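Local coordinates for protein endoglucanase (Clostridium thermocellum, PDB 2C4X) that probably degrades cellulose as part of a larger cellulosomal enzyme, this chain being its C-terminal PKD domain and the CBM44 module, which recognises beta-glucan chains and xyloglucan, at residues Lys153-Thr158 against Pro228-Ile233; Glu19-Asp24 against Ala89-Thr94; Thr141-Gly146 against Glu240-Ile245; Ala180-Ile185 against Ser199-Tyr204; Ile170-Gly175 against Thr205-Asp210. The protein carries 1 engineered substitution. All coordinates share one frame; numbering follows the deposited sequence.

Contact 1: Lys153-Thr158 against Pro228-Ile233; sequences KLDGGT and PQQMGI
Gln230 lies beside both Lys153 and Asp155, and the two ends of its amide do different work. With CG anti to the backbone N (chi1 -176°) and the chain extended, Gln230 NE2 donates to Asp155 OD1 at 2.9 Å. It arrives on the syn side, 21° out of the carboxylate plane, with the amide turned 85° against the carboxylate. Gln230 OE1 touches the lysine chain where the two side chains cross, 3.5 Å from Lys153 CD. A water donates to Gln230 OE1 at 2.9 Å and accepts from Lys153 NZ at 2.7 Å, bridging the two side chains. Tyr184 OH also bonds to this oxygen, and Ser116 OG to the lysine nitrogen, so Gln230 OE1 and Lys153 NZ each have two partners. Behind these side chains is an antiparallel pairing of strands 148-155 and 229-238, neighbours in one five-stranded sheet of the CBM44 beta-sandwich. Leu154 and Met231 make the hydrogen-bonded pair: Leu154 N to Met231 O is 2.7 Å, and Met231 N to Leu154 O is 3.0 Å. Non-hydrogen-bonded pairs lie on either side, Lys153 with Gly232 and Asp155 with Gln230. Beyond the last of these pairs, Gln229 N donates to Gly157 O at 2.8 Å. Apolar contact falls to the other face of the sheet. Leu154 CD1 and Met231 CE are a loose 4.5 Å apart; the selenomethionine turns to Met166 and Phe168 of the facing sheet, while Leu154 rests on Phe103.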
# COMPACT_ATOMS: atom_id res chain seq x y z
N LYS A 153 -6.77 -6.08 17.85
CA LYS A 153 -8.10 -6.02 17.25
C LYS A 153 -8.84 -4.69 17.45
O LYS A 153 -8.59 -3.96 18.41
CB LYS A 153 -8.96 -7.19 17.77
CG LYS A 153 -9.42 -7.02 19.23
CD LYS A 153 -10.12 -8.25 19.75
CE LYS A 153 -10.58 -8.05 21.18
NZ LYS A 153 -11.24 -9.30 21.68
N LEU A 154 -9.73 -4.41 16.51
CA LEU A 154 -10.62 -3.27 16.58
C LEU A 154 -12.06 -3.80 16.51
O LEU A 154 -12.44 -4.41 15.50
CB LEU A 154 -10.37 -2.35 15.38
CG LEU A 154 -10.60 -0.83 15.36
CD1 LEU A 154 -11.25 -0.44 14.04
CD2 LEU A 154 -11.38 -0.23 16.54
N ASP A 155 -12.83 -3.59 17.57
CA ASP A 155 -14.28 -3.76 17.49
C ASP A 155 -14.83 -2.37 17.24
O ASP A 155 -14.67 -1.46 18.04
CB ASP A 155 -14.87 -4.35 18.79
CG ASP A 155 -14.46 -5.78 19.03
OD1 ASP A 155 -14.95 -6.70 18.31
OD2 ASP A 155 -13.65 -6.00 19.96
N GLY A 156 -15.56 -2.19 16.16
CA GLY A 156 -16.24 -3.28 15.56
C GLY A 156 -17.68 -2.84 15.58
O GLY A 156 -18.51 -3.42 16.30
N GLY A 157 -17.90 -1.74 14.86
CA GLY A 157 -19.18 -1.35 14.29
C GLY A 157 -18.96 -1.64 12.81
O GLY A 157 -18.45 -2.71 12.47
N THR A 158 -19.29 -0.71 11.93
CA THR A 158 -19.03 -0.98 10.51
C THR A 158 -17.71 -0.33 10.06
O THR A 158 -17.63 0.88 9.91
CB THR A 158 -20.23 -0.62 9.57
OG1 THR A 158 -19.85 0.41 8.65
CG2 THR A 158 -21.47 -0.19 10.37
N PRO A 228 -21.98 -5.72 12.57
CA PRO A 228 -20.76 -5.19 13.17
C PRO A 228 -19.56 -6.06 12.79
O PRO A 228 -19.73 -7.25 12.47
CB PRO A 228 -21.05 -5.25 14.68
CG PRO A 228 -22.19 -6.18 14.84
CD PRO A 228 -23.00 -6.06 13.58
N GLN A 229 -18.37 -5.47 12.78
CA GLN A 229 -17.16 -6.14 12.31
C GLN A 229 -16.02 -6.02 13.30
O GLN A 229 -15.82 -4.95 13.89
CB GLN A 229 -16.71 -5.53 10.98
CG GLN A 229 -17.75 -5.54 9.88
CD GLN A 229 -17.39 -4.63 8.71
OE1 GLN A 229 -16.49 -3.79 8.81
NE2 GLN A 229 -18.09 -4.79 7.60
N GLN A 230 -15.29 -7.11 13.50
CA GLN A 230 -14.01 -7.04 14.19
C GLN A 230 -12.90 -7.19 13.15
O GLN A 230 -12.88 -8.17 12.40
CB GLN A 230 -13.89 -8.12 15.26
CG GLN A 230 -12.61 -8.04 16.07
CD GLN A 230 -12.53 -9.12 17.12
OE1 GLN A 230 -11.60 -9.94 17.12
NE2 GLN A 230 -13.51 -9.15 18.03
N MSE A 231 -12.00 -6.22 13.10
CA MSE A 231 -10.82 -6.30 12.25
C MSE A 231 -9.57 -6.42 13.13
O MSE A 231 -9.49 -5.80 14.18
CB MSE A 231 -10.73 -5.06 11.36
CG MSE A 231 -9.57 -5.02 10.37
SE MSE A 231 -9.52 -3.30 9.36
CE MSE A 231 -8.76 -2.19 10.72
N GLY A 232 -8.61 -7.23 12.71
CA GLY A 232 -7.37 -7.28 13.47
C GLY A 232 -6.27 -8.12 12.87
O GLY A 232 -6.32 -8.47 11.69
N ILE A 233 -5.27 -8.41 13.68
CA ILE A 233 -4.22 -9.33 13.32
C ILE A 233 -4.16 -10.40 14.40
O ILE A 233 -4.15 -10.09 15.60
CB ILE A 233 -2.86 -8.62 13.14
CG1 ILE A 233 -2.97 -7.55 12.05
CG2 ILE A 233 -1.76 -9.64 12.78
CD1 ILE A 233 -1.94 -6.47 12.18
O HOH W 1 -11.80 -11.13 19.71

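Contact 2: Glu19-Asp24 against Ala89-Thr94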
# COMPACT_ATOMS: atom_id res chain seq x y z
N GLU A 19 11.22 4.94 -10.21
CA GLU A 19 9.97 4.20 -10.43
C GLU A 19 8.88 4.55 -9.42
O GLU A 19 7.69 4.55 -9.75
CB GLU A 19 10.25 2.70 -10.38
CG GLU A 19 10.79 2.15 -11.67
CD GLU A 19 9.81 2.25 -12.81
OE1 GLU A 19 8.61 1.96 -12.59
OE2 GLU A 19 10.23 2.61 -13.93
N ASP A 20 9.32 4.86 -8.20
CA ASP A 20 8.44 5.08 -7.05
C ASP A 20 8.69 6.44 -6.39
O ASP A 20 9.16 6.50 -5.25
CB ASP A 20 8.68 3.97 -6.02
CG ASP A 20 10.14 3.92 -5.53
OD1 ASP A 20 11.06 4.36 -6.28
OD2 ASP A 20 10.36 3.46 -4.40
N PRO A 21 8.38 7.55 -7.10
CA PRO A 21 8.71 8.87 -6.55
C PRO A 21 7.85 9.28 -5.35
O PRO A 21 6.75 8.75 -5.16
CB PRO A 21 8.42 9.81 -7.74
CG PRO A 21 7.35 9.09 -8.50
CD PRO A 21 7.70 7.65 -8.41
N VAL A 22 8.35 10.21 -4.55
CA VAL A 22 7.52 10.85 -3.54
C VAL A 22 7.15 12.27 -4.01
O VAL A 22 7.67 12.78 -5.02
CB VAL A 22 8.17 10.84 -2.12
CG1 VAL A 22 8.43 9.40 -1.65
CG2 VAL A 22 9.44 11.67 -2.07
N THR A 23 6.24 12.91 -3.28
CA THR A 23 5.84 14.26 -3.62
C THR A 23 7.05 15.18 -3.57
O THR A 23 7.92 15.04 -2.68
CB THR A 23 4.70 14.78 -2.72
OG1 THR A 23 5.06 14.61 -1.34
CG2 THR A 23 3.43 14.00 -3.00
N ASP A 24 7.11 16.06 -4.57
CA ASP A 24 8.13 17.09 -4.73
C ASP A 24 9.54 16.54 -5.03
O ASP A 24 10.53 17.27 -4.94
CB ASP A 24 8.10 18.06 -3.55
CG ASP A 24 6.87 18.98 -3.58
OD1 ASP A 24 6.63 19.68 -4.61
OD2 ASP A 24 6.13 19.00 -2.56
N ALA A 89 1.70 5.95 -19.93
CA ALA A 89 2.06 5.07 -18.82
C ALA A 89 1.60 5.71 -17.52
O ALA A 89 1.30 6.91 -17.48
CB ALA A 89 3.57 4.78 -18.81
N THR A 90 1.56 4.91 -16.46
CA THR A 90 1.07 5.35 -15.17
C THR A 90 2.24 5.53 -14.19
O THR A 90 3.17 4.73 -14.17
CB THR A 90 0.04 4.32 -14.61
OG1 THR A 90 -1.21 4.50 -15.28
CG2 THR A 90 -0.18 4.50 -13.13
N ILE A 91 2.18 6.59 -13.40
CA ILE A 91 3.15 6.80 -12.32
C ILE A 91 2.42 7.00 -10.99
O ILE A 91 1.46 7.79 -10.90
CB ILE A 91 4.12 8.00 -12.64
CG1 ILE A 91 5.29 8.06 -11.65
CG2 ILE A 91 3.36 9.35 -12.72
CD1 ILE A 91 6.38 9.07 -12.07
N LYS A 92 2.87 6.28 -9.96
CA LYS A 92 2.33 6.45 -8.62
C LYS A 92 3.27 7.28 -7.76
O LYS A 92 4.47 7.01 -7.66
CB LYS A 92 2.03 5.09 -7.97
CG LYS A 92 1.38 5.22 -6.60
CD LYS A 92 1.09 3.86 -5.95
CE LYS A 92 0.97 4.03 -4.44
NZ LYS A 92 0.45 2.80 -3.77
N VAL A 93 2.72 8.31 -7.13
CA VAL A 93 3.47 9.21 -6.27
C VAL A 93 2.93 9.06 -4.85
O VAL A 93 1.71 9.11 -4.63
CB VAL A 93 3.35 10.69 -6.75
CG1 VAL A 93 4.17 11.65 -5.86
CG2 VAL A 93 3.76 10.83 -8.24
N THR A 94 3.84 8.85 -3.90
CA THR A 94 3.46 8.69 -2.50
C THR A 94 3.93 9.92 -1.72
O THR A 94 4.79 10.67 -2.19
CB THR A 94 4.02 7.39 -1.87
OG1 THR A 94 5.45 7.44 -1.85
CG2 THR A 94 3.58 6.15 -2.66
O HOH W 2 5.07 4.37 -10.10
O HOH W 3 7.25 6.04 -3.24
O HOH W 4 5.53 5.92 -5.55
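Val22 and Thr94 bridge their backbones at a single point, CA to CA 4.7 Å, where residues 20-23 pass the end of strand 84-93 with directions 60° apart. Two bonds make the bridge: Thr94 N gives to Pro21 O at 3.2 Å, and Thr23 N gives to Thr94 O at 2.9 Å. The Pro21 ring does most of the side-chain packing. Its CG meets Ile91 CD1 at 3.7 Å and Val93 CG2 at 4.0 Å, while its CD rests on the Lys92 carbonyl. Val93 holds its other methyl anti to the backbone N (chi1 -179°), which places Val93 CG1 3.5 Å from Thr23 N, against the backbone where Val22 joins Thr23. Thr23 sends its hydroxyl elsewhere, to Ala96 N. Farther back, where the backbones have separated, a water fills in: it donates to Glu19 O at 2.6 Å and accepts from Lys92 N at 2.9 Å. All of this belongs to the PKD domain. Strand 84-93 is outermost in a four-stranded antiparallel sheet, with strand 69-79 on its other flank; the loop between strands 15-17 and 27-30 passes across its end, and Pro21 and Ile91 both reach Val27 of strand 27-30.

Contact 3: Thr141-Gly146 against Glu240-Ile245; sequences TVTSEG and EGEFTI
Val142 and Phe243 exchange both of their backbone bonds: Val142 N to Phe243 O at 2.8 Å, Phe243 N to Val142 O at 3.0 Å. One pair further on, Ser144 N reaches Gly241 O at 2.9 Å, and Gly241 N returns to Ser144 O at 3.1 Å, its donor tilted from the carbonyl plane. The N-H and C=O groups of all four residues are thus satisfied across strands 137-145 and 241-251, an antiparallel pair inside a five-stranded sheet of the beta-sandwich. Among the side chains, Thr141 OG1 and Thr244 OG1 share a hydrogen bond of 3.0 Å in which either may donate. Phe243 CG lies between its backbone N and carbonyl carbon (chi1 58°), which brings the ring beside Val142 and puts Val142 CB over one face, 3.9 Å from the centroid. On the opposite face of the sheet Glu242 OE2 lies against Thr141 CG2. The chemistry is therefore two-sided: the face of Val142 and Phe243 carries the CH-pi contact and one hydroxyl, Ser144 OG, satisfied by Asp239 O, while the other carries threonine hydroxyls and carboxylates. Near the corner of the chain, Glu145 OE1 and Glu240 OE1, 5.2 Å apart, probably repel each other mildly.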
# COMPACT_ATOMS: atom_id res chain seq x y z
N THR A 141 3.59 -6.09 21.70
CA THR A 141 4.48 -7.04 22.37
C THR A 141 3.68 -8.20 22.96
O THR A 141 2.79 -7.99 23.78
CB THR A 141 5.35 -6.36 23.46
OG1 THR A 141 6.02 -5.22 22.89
CG2 THR A 141 6.39 -7.33 24.02
N VAL A 142 4.01 -9.41 22.52
CA VAL A 142 3.31 -10.62 22.94
C VAL A 142 4.22 -11.51 23.77
O VAL A 142 5.36 -11.81 23.38
CB VAL A 142 2.78 -11.42 21.72
CG1 VAL A 142 2.05 -12.70 22.17
CG2 VAL A 142 1.88 -10.56 20.85
N THR A 143 3.71 -11.93 24.92
CA THR A 143 4.37 -12.92 25.77
C THR A 143 3.53 -14.19 25.73
O THR A 143 2.43 -14.24 26.30
CB THR A 143 4.53 -12.41 27.21
OG1 THR A 143 5.09 -11.09 27.18
CG2 THR A 143 5.43 -13.33 28.04
N SER A 144 4.02 -15.21 25.03
CA SER A 144 3.29 -16.46 24.95
C SER A 144 3.82 -17.47 25.96
O SER A 144 5.01 -17.50 26.27
CB SER A 144 3.28 -17.04 23.54
OG SER A 144 4.56 -17.46 23.12
N GLU A 145 2.90 -18.28 26.47
CA GLU A 145 3.22 -19.27 27.48
C GLU A 145 3.23 -20.68 26.89
O GLU A 145 3.44 -21.67 27.60
CB GLU A 145 2.22 -19.16 28.64
CG GLU A 145 2.25 -17.81 29.34
CD GLU A 145 3.57 -17.55 30.06
OE1 GLU A 145 3.96 -18.38 30.92
OE2 GLU A 145 4.22 -16.52 29.77
N GLY A 146 3.04 -20.76 25.57
CA GLY A 146 3.01 -22.03 24.86
C GLY A 146 2.16 -21.94 23.62
O GLY A 146 2.09 -20.88 22.99
N GLU A 240 6.85 -20.97 24.40
CA GLU A 240 7.09 -19.84 25.29
C GLU A 240 8.02 -18.83 24.62
O GLU A 240 8.87 -19.19 23.80
CB GLU A 240 7.75 -20.31 26.59
CG GLU A 240 6.79 -20.78 27.67
CD GLU A 240 7.52 -21.28 28.91
OE1 GLU A 240 8.44 -20.57 29.40
OE2 GLU A 240 7.18 -22.38 29.40
N GLY A 241 7.85 -17.55 24.97
CA GLY A 241 8.72 -16.50 24.47
C GLY A 241 8.04 -15.15 24.35
O GLY A 241 6.81 -15.05 24.31
N GLU A 242 8.86 -14.10 24.28
CA GLU A 242 8.38 -12.74 24.09
C GLU A 242 8.88 -12.19 22.76
O GLU A 242 10.06 -12.36 22.41
CB GLU A 242 8.83 -11.85 25.25
CG GLU A 242 8.18 -10.46 25.28
CD GLU A 242 8.66 -9.61 26.46
OE1 GLU A 242 9.72 -9.93 27.05
OE2 GLU A 242 7.98 -8.61 26.80
N PHE A 243 7.98 -11.55 22.01
CA PHE A 243 8.30 -10.99 20.70
C PHE A 243 7.50 -9.72 20.42
O PHE A 243 6.41 -9.51 20.99
CB PHE A 243 8.10 -12.03 19.59
CG PHE A 243 6.70 -12.60 19.51
CD1 PHE A 243 6.33 -13.69 20.30
CD2 PHE A 243 5.76 -12.05 18.65
CE1 PHE A 243 5.04 -14.22 20.23
CE2 PHE A 243 4.47 -12.57 18.57
CZ PHE A 243 4.11 -13.67 19.37
N THR A 244 8.02 -8.87 19.54
CA THR A 244 7.38 -7.59 19.25
C THR A 244 7.10 -7.42 17.76
O THR A 244 8.00 -7.49 16.92
CB THR A 244 8.19 -6.39 19.82
OG1 THR A 244 8.21 -6.48 21.24
CG2 THR A 244 7.55 -5.07 19.42
N ILE A 245 5.82 -7.21 17.46
CA ILE A 245 5.36 -6.96 16.11
C ILE A 245 5.00 -5.49 15.98
O ILE A 245 4.48 -4.89 16.92
CB ILE A 245 4.16 -7.88 15.78
CG1 ILE A 245 4.66 -9.31 15.52
CG2 ILE A 245 3.35 -7.36 14.58
CD1 ILE A 245 3.63 -10.38 15.78

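Contact 4: Ala180-Ile185 against Ser199-Tyr204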
# COMPACT_ATOMS: atom_id res chain seq x y z
N ALA A 180 2.17 -18.92 12.65
CA ALA A 180 1.48 -18.19 11.60
C ALA A 180 1.03 -16.83 12.10
O ALA A 180 0.94 -16.58 13.31
CB ALA A 180 0.28 -18.99 11.10
N ILE A 181 0.74 -15.95 11.15
CA ILE A 181 0.19 -14.65 11.42
C ILE A 181 -0.90 -14.40 10.38
O ILE A 181 -0.80 -14.87 9.24
CB ILE A 181 1.30 -13.56 11.40
CG1 ILE A 181 0.78 -12.22 11.90
CG2 ILE A 181 1.96 -13.46 10.01
CD1 ILE A 181 1.88 -11.27 12.36
N GLN A 182 -1.97 -13.70 10.76
CA GLN A 182 -3.04 -13.42 9.81
C GLN A 182 -3.87 -12.18 10.11
O GLN A 182 -4.54 -12.12 11.15
CB GLN A 182 -3.94 -14.65 9.60
CG GLN A 182 -4.71 -15.15 10.82
CD GLN A 182 -5.45 -16.45 10.54
OE1 GLN A 182 -5.78 -16.74 9.39
NE2 GLN A 182 -5.71 -17.23 11.59
N PRO A 183 -3.86 -11.20 9.19
CA PRO A 183 -4.85 -10.14 9.25
C PRO A 183 -6.21 -10.78 9.03
O PRO A 183 -6.32 -11.74 8.26
CB PRO A 183 -4.51 -9.25 8.05
CG PRO A 183 -3.14 -9.65 7.64
CD PRO A 183 -2.97 -11.07 8.01
N TYR A 184 -7.23 -10.27 9.71
CA TYR A 184 -8.56 -10.80 9.57
C TYR A 184 -9.61 -9.72 9.67
O TYR A 184 -9.39 -8.64 10.23
CB TYR A 184 -8.84 -11.90 10.61
CG TYR A 184 -8.96 -11.39 12.04
CD1 TYR A 184 -10.20 -10.97 12.56
CD2 TYR A 184 -7.84 -11.37 12.87
CE1 TYR A 184 -10.31 -10.51 13.87
CE2 TYR A 184 -7.94 -10.92 14.18
CZ TYR A 184 -9.17 -10.49 14.68
OH TYR A 184 -9.23 -10.06 15.98
N ILE A 185 -10.77 -10.03 9.11
CA ILE A 185 -11.98 -9.27 9.37
C ILE A 185 -13.11 -10.25 9.64
O ILE A 185 -13.33 -11.22 8.89
CB ILE A 185 -12.32 -8.25 8.25
CG1 ILE A 185 -13.46 -7.33 8.73
CG2 ILE A 185 -12.68 -8.97 6.94
CD1 ILE A 185 -13.52 -6.01 8.05
N SER A 199 -9.68 -14.06 6.42
CA SER A 199 -8.30 -13.80 6.83
C SER A 199 -7.30 -14.05 5.72
O SER A 199 -7.61 -14.73 4.74
CB SER A 199 -7.93 -14.65 8.06
OG SER A 199 -7.66 -15.99 7.68
N THR A 200 -6.10 -13.52 5.88
CA THR A 200 -5.02 -13.83 4.96
C THR A 200 -3.92 -14.55 5.74
O THR A 200 -3.06 -13.92 6.36
CB THR A 200 -4.53 -12.58 4.21
OG1 THR A 200 -5.65 -11.99 3.53
CG2 THR A 200 -3.45 -12.94 3.17
N TRP A 201 -3.98 -15.87 5.70
CA TRP A 201 -3.10 -16.72 6.47
C TRP A 201 -1.69 -16.73 5.86
O TRP A 201 -1.52 -17.01 4.67
CB TRP A 201 -3.67 -18.14 6.54
CG TRP A 201 -2.97 -19.03 7.50
CD1 TRP A 201 -3.24 -19.19 8.83
CD2 TRP A 201 -1.88 -19.91 7.20
NE1 TRP A 201 -2.39 -20.12 9.38
CE2 TRP A 201 -1.53 -20.57 8.41
CE3 TRP A 201 -1.16 -20.22 6.04
CZ2 TRP A 201 -0.50 -21.51 8.49
CZ3 TRP A 201 -0.12 -21.15 6.12
CH2 TRP A 201 0.19 -21.78 7.33
N LYS A 202 -0.70 -16.38 6.68
CA LYS A 202 0.72 -16.45 6.30
C LYS A 202 1.47 -17.31 7.30
O LYS A 202 1.48 -17.01 8.50
CB LYS A 202 1.36 -15.06 6.26
CG LYS A 202 0.79 -14.12 5.22
CD LYS A 202 1.17 -14.54 3.80
CE LYS A 202 0.82 -13.45 2.79
NZ LYS A 202 0.69 -13.99 1.41
N GLY A 203 2.10 -18.38 6.83
CA GLY A 203 2.99 -19.18 7.66
C GLY A 203 4.23 -18.39 8.01
O GLY A 203 4.68 -17.54 7.22
N TYR A 204 4.79 -18.66 9.18
CA TYR A 204 5.97 -17.94 9.65
C TYR A 204 7.19 -18.11 8.73
O TYR A 204 8.05 -17.23 8.66
CB TYR A 204 6.31 -18.36 11.08
CG TYR A 204 7.36 -17.50 11.76
CD1 TYR A 204 7.31 -16.11 11.67
CD2 TYR A 204 8.38 -18.08 12.51
CE1 TYR A 204 8.26 -15.32 12.31
CE2 TYR A 204 9.33 -17.30 13.15
CZ TYR A 204 9.27 -15.92 13.04
OH TYR A 204 10.21 -15.15 13.67
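Gln182 and Ser199 reach each other through matching first torsions: chi1 of 63° and 77° sets both Gln182 CG and Ser199 OG between their own backbone N and carbonyl carbon. The glutamine chain then runs extended, and Ser199 OG donates to Gln182 OE1 at 2.6 Å, coming from 42° above the amide carbonyl plane. The same oxygen sits at the edge of the Trp201 indole, 3.6 Å from Trp201 CD1, with the amide steeply inclined to the ring. Gln182 NE2 is bonded to Gln234 OE1 of the next strand, so both ends of the amide are fixed and its rotation is settled. Ala180 CB packs obliquely on the same indole, 3.4 Å from Trp201 NE1, and Gly203 N lies over one face of the ring. The backbones pair as an antiparallel hairpin. Ile181 N to Lys202 O is 2.9 Å and Lys202 N to Ile181 O is 3.0 Å; farther along, Thr200 N donates to Pro183 O at 3.0 Å. Between these bonds Pro183, with no N-H to give, presents its CD to Thr200 O at 3.3 Å. Strand 198-203 is outermost in its sheet of the sandwich, and strand 178-187 is flanked on its other side by strand 229-238. Ile181 packs on Ile170 and Ile172, and Pro183 on Phe168, all of strand 165-172 in the facing sheet.

Contact 5: Ile170-Gly175 against Thr205-Asp210; sequences IWIPSG and TMVKTD
Asp210 bonds to both Ile172 and Ser174, tying strand 165-172 and the residues after it to the loop between strands 198-203 and 211-218, a surface connection of the CBM44 beta-sandwich. The tight, inner part centres on Ile172. Its side chain is buried and crosses that of Val207 at about a right angle, Ile172 CD1 lying 3.6 Å from Val207 CG1. Ile172 O takes Asp210 N at 2.6 Å, a short bond in the carbonyl plane though bent at the hydrogen. Tyr204 and Asn213 add further cover to Ile172, and its neighbour Ile170 continues inward to Ile181 and Pro183 of the opposite sheet. The outer part is polar and open to solvent. There the Asp210 carboxylate, its CG beside the backbone N (chi1 -62°), takes two bonds from one residue. Ser174 OG donates to Asp210 OD2 at 2.6 Å on the syn side, and Ser174 N donates to Asp210 OD1 at 3.2 Å from well above the carboxylate plane. Two donors on one carboxylate would probably favour its charged form. On this exposed side Thr209 CB touches Ser174 CB at 3.7 Å, and Lys208 leads off from the strand, its amine making weak contacts to Asp211 and Trp212. The Trp171 indole flanks Asp210, and also meets Trp212 edge-to-face and Lys130 in a cation-pi contact. Asp210 CA sits over the face of its six-membered ring, 3.9 Å from the centroid; the carboxylate plane is turned 40° from the ring, and Asp210 OD1 lies 3.4 Å from Trp171 CH2.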
# COMPACT_ATOMS: atom_id res chain seq x y z
N ILE A 170 2.93 -4.98 8.36
CA ILE A 170 3.28 -5.67 9.60
C ILE A 170 4.77 -5.99 9.61
O ILE A 170 5.26 -6.69 8.73
CB ILE A 170 2.44 -6.98 9.79
CG1 ILE A 170 0.95 -6.71 9.54
CG2 ILE A 170 2.64 -7.59 11.18
CD1 ILE A 170 0.09 -7.98 9.37
N TRP A 171 5.48 -5.47 10.60
CA TRP A 171 6.89 -5.77 10.79
C TRP A 171 6.99 -6.99 11.69
O TRP A 171 6.62 -6.95 12.86
CB TRP A 171 7.60 -4.57 11.43
CG TRP A 171 9.11 -4.57 11.29
CD1 TRP A 171 9.83 -3.95 10.31
CD2 TRP A 171 10.06 -5.21 12.16
NE1 TRP A 171 11.18 -4.17 10.51
CE2 TRP A 171 11.35 -4.93 11.63
CE3 TRP A 171 9.96 -5.99 13.32
CZ2 TRP A 171 12.52 -5.41 12.23
CZ3 TRP A 171 11.13 -6.46 13.92
CH2 TRP A 171 12.39 -6.17 13.37
N ILE A 172 7.49 -8.09 11.14
CA ILE A 172 7.56 -9.36 11.86
C ILE A 172 9.01 -9.71 12.19
O ILE A 172 9.85 -9.76 11.28
CB ILE A 172 6.87 -10.48 11.05
CG1 ILE A 172 5.40 -10.11 10.79
CG2 ILE A 172 6.98 -11.84 11.76
CD1 ILE A 172 4.79 -10.75 9.55
N PRO A 173 9.33 -9.95 13.48
CA PRO A 173 10.70 -10.26 13.89
C PRO A 173 11.06 -11.73 13.69
O PRO A 173 10.18 -12.59 13.64
CB PRO A 173 10.70 -9.92 15.38
CG PRO A 173 9.30 -10.27 15.82
CD PRO A 173 8.40 -9.95 14.64
N SER A 174 12.36 -12.00 13.58
CA SER A 174 12.88 -13.36 13.44
C SER A 174 13.10 -14.01 14.81
O SER A 174 13.23 -13.31 15.82
CB SER A 174 14.19 -13.35 12.66
OG SER A 174 15.13 -12.49 13.27
N GLY A 175 13.16 -15.34 14.82
CA GLY A 175 13.36 -16.10 16.05
C GLY A 175 12.22 -16.01 17.04
O GLY A 175 12.43 -16.13 18.25
N THR A 205 7.26 -19.23 8.02
CA THR A 205 8.34 -19.48 7.07
C THR A 205 8.13 -18.74 5.74
O THR A 205 9.07 -18.59 4.96
CB THR A 205 8.54 -20.98 6.78
OG1 THR A 205 7.38 -21.51 6.14
CG2 THR A 205 8.82 -21.75 8.07
N MSE A 206 6.91 -18.29 5.49
CA MSE A 206 6.54 -17.62 4.23
C MSE A 206 6.52 -16.11 4.39
O MSE A 206 5.92 -15.39 3.58
CB MSE A 206 5.15 -18.08 3.79
CG MSE A 206 4.69 -19.38 4.40
SE MSE A 206 3.06 -20.10 3.61
CE MSE A 206 1.91 -18.50 3.61
N VAL A 207 7.19 -15.63 5.43
CA VAL A 207 7.13 -14.23 5.83
C VAL A 207 8.54 -13.61 5.77
O VAL A 207 9.53 -14.30 6.03
CB VAL A 207 6.48 -14.11 7.25
CG1 VAL A 207 7.11 -13.02 8.09
CG2 VAL A 207 4.96 -13.93 7.13
N LYS A 208 8.61 -12.32 5.42
CA LYS A 208 9.87 -11.57 5.48
C LYS A 208 10.14 -11.15 6.92
O LYS A 208 9.51 -10.22 7.44
CB LYS A 208 9.83 -10.33 4.59
CG LYS A 208 9.75 -10.61 3.09
CD LYS A 208 10.07 -9.37 2.28
CE LYS A 208 9.00 -8.30 2.41
NZ LYS A 208 9.52 -6.95 2.02
N THR A 209 11.07 -11.84 7.57
CA THR A 209 11.40 -11.56 8.96
C THR A 209 12.32 -10.34 9.09
O THR A 209 13.11 -10.05 8.19
CB THR A 209 12.01 -12.79 9.68
OG1 THR A 209 13.02 -13.37 8.85
CG2 THR A 209 10.93 -13.83 9.95
N ASP A 210 12.18 -9.63 10.21
CA ASP A 210 12.87 -8.36 10.47
C ASP A 210 12.67 -7.34 9.35
O ASP A 210 13.59 -6.60 8.99
CB ASP A 210 14.36 -8.58 10.75
CG ASP A 210 14.60 -9.43 11.98
OD1 ASP A 210 13.90 -9.22 13.00
OD2 ASP A 210 15.49 -10.30 11.93

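From the N terminus, contact 2 closes first, joining an early loop of the PKD domain to its last strand; it is complete before any other contact opens. The CBM44 contacts then enclose one another. Contact 3 opens first and closes last, enclosing contact 1, which encloses contact 5, with contact 4 innermost; none cross. Contacts 1 and 4 share one sheet, where strands 229-238 and 178-187 lie side by side. Contacts 3 and 5 reach the other, through strands 241-251 and 165-172. Core isoleucines join the sheets: Ile233 packs on Ile170, and Ile245 on Ile181. At one edge Tyr204 of contact 4 bonds to Pro173 O of contact 5.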